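Local coordinates for protein oxalate oxidase 1 (Hordeum vulgare, PDB 1FI2) that oxidises oxalate with molecular oxygen to carbon dioxide and hydrogen peroxide at a manganese centre, and also has superoxide dismutase activity, at residues 188-191 against 192-196. Sequence-based numbering, arbitrary orientation.
Sequences GVVE and LLKSK
Val-190 and Lys-194 lie side by side one turn apart on helix 187-196, the last helix of the germin chain, which lies away from the manganese site in the cupin beta-jellyroll. Regular i to i+4 alpha-helical bonds join the two halves, among them Lys-194 N to Val-190 O and Leu-192 N to Gly-188 O, both at 3.0 Å. The packed side faces helix 176-183: Val-190 is buried against Thr-176, Leu-179 and Thr-180, and its CG1 comes within 4.2 Å of Lys-194 CE. Extended beyond CG (chi2 -174°), the lysine carries NZ past the valine to hydrogen bonds with Ile-174 O and Thr-176 OG1. Glu-191, bent at chi2 (-67°), hydrogen-bonds the same Thr-176 OG1 through OE2. Its OE1 touches Lys-194 CD at 3.8 Å but stays 4.9 Å from Lys-194 NZ, so the charged atoms are not in contact and any attraction between them is probably weak. On the side facing a second subunit, Val-189 CG1 makes an apolar contact with Leu-193 CD1 at 4.2 Å, and that subunit packs its own Val-189 on Val-189 and its Val-185 on Leu-192 and Leu-193. By contrast, the solvent side runs through Gly-188 and Ser-195. There the serine hydroxyl folds back along its own helix, OG donating to Leu-192 O at 2.7 Å.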
loop_
_atom_site.group_PDB
_atom_site.type_symbol
_atom_site.label_atom_id
_atom_site.label_comp_id
_atom_site.label_asym_id
_atom_site.label_seq_id
_atom_site.Cartn_x
_atom_site.Cartn_y
_atom_site.Cartn_z
ATOM N N GLY A 188 28.414 9.455 -35.903
ATOM C CA GLY A 188 28.052 10.765 -36.417
ATOM C C GLY A 188 26.589 11.120 -36.181
ATOM O O GLY A 188 26.275 12.261 -35.846
ATOM N N VAL A 189 25.687 10.156 -36.315
ATOM C CA VAL A 189 24.263 10.386 -36.069
ATOM C C VAL A 189 24.039 10.632 -34.580
ATOM O O VAL A 189 23.330 11.560 -34.186
ATOM C CB VAL A 189 23.408 9.213 -36.569
ATOM C CG1 VAL A 189 21.933 9.426 -36.254
ATOM C CG2 VAL A 189 23.601 9.010 -38.069
ATOM N N VAL A 190 24.689 9.826 -33.738
ATOM C CA VAL A 190 24.575 9.993 -32.291
ATOM C C VAL A 190 25.093 11.354 -31.850
ATOM O O VAL A 190 24.424 12.047 -31.075
ATOM C CB VAL A 190 25.295 8.865 -31.535
ATOM C CG1 VAL A 190 25.291 9.099 -30.031
ATOM C CG2 VAL A 190 24.642 7.523 -31.853
ATOM N N GLU A 191 26.243 11.781 -32.380
ATOM C CA GLU A 191 26.796 13.087 -32.033
ATOM C C GLU A 191 25.895 14.224 -32.495
ATOM O O GLU A 191 25.785 15.242 -31.807
ATOM C CB GLU A 191 28.221 13.252 -32.555
ATOM C CG GLU A 191 29.234 12.297 -31.959
ATOM C CD GLU A 191 29.545 12.468 -30.491
ATOM O OE1 GLU A 191 29.039 13.400 -29.832
ATOM O OE2 GLU A 191 30.324 11.643 -29.955
ATOM N N LEU A 192 25.228 14.082 -33.639
ATOM C CA LEU A 192 24.311 15.116 -34.114
ATOM C C LEU A 192 23.170 15.282 -33.109
ATOM O O LEU A 192 22.810 16.394 -32.731
ATOM C CB LEU A 192 23.753 14.775 -35.490
ATOM C CG LEU A 192 22.619 15.659 -36.022
ATOM C CD1 LEU A 192 23.131 17.047 -36.374
ATOM C CD2 LEU A 192 21.951 15.004 -37.219
ATOM N N LEU A 193 22.597 14.164 -32.664
ATOM C CA LEU A 193 21.532 14.192 -31.664
ATOM C C LEU A 193 22.002 14.819 -30.363
ATOM O O LEU A 193 21.324 15.692 -29.808
ATOM C CB LEU A 193 20.989 12.774 -31.453
ATOM C CG LEU A 193 20.099 12.253 -32.590
ATOM C CD1 LEU A 193 20.143 10.735 -32.659
ATOM C CD2 LEU A 193 18.668 12.744 -32.416
ATOM N N LYS A 194 23.181 14.438 -29.872
ATOM C CA LYS A 194 23.733 15.004 -28.649
ATOM C C LYS A 194 23.912 16.513 -28.730
ATOM O O LYS A 194 23.643 17.236 -27.764
ATOM C CB LYS A 194 25.080 14.371 -28.289
ATOM C CG LYS A 194 25.005 12.965 -27.715
ATOM C CD LYS A 194 26.386 12.503 -27.262
ATOM C CE LYS A 194 26.320 11.172 -26.534
ATOM N NZ LYS A 194 27.638 10.782 -25.957
ATOM N N SER A 195 24.314 17.035 -29.889
ATOM C CA SER A 195 24.525 18.462 -30.078
ATOM C C SER A 195 23.258 19.282 -29.886
ATOM O O SER A 195 23.329 20.459 -29.521
ATOM C CB SER A 195 25.134 18.739 -31.459
ATOM O OG SER A 195 24.153 18.691 -32.479
ATOM N N LYS A 196 22.084 18.693 -30.093
ATOM C CA LYS A 196 20.816 19.376 -29.927
ATOM C C LYS A 196 20.354 19.455 -28.478
ATOM O O LYS A 196 19.429 20.213 -28.171
ATOM C CB LYS A 196 19.733 18.660 -30.750
ATOM C CG LYS A 196 20.114 18.375 -32.193
ATOM C CD LYS A 196 20.301 19.654 -32.993
ATOM C CE LYS A 196 20.671 19.346 -34.435
ATOM N NZ LYS A 196 20.878 20.597 -35.222
#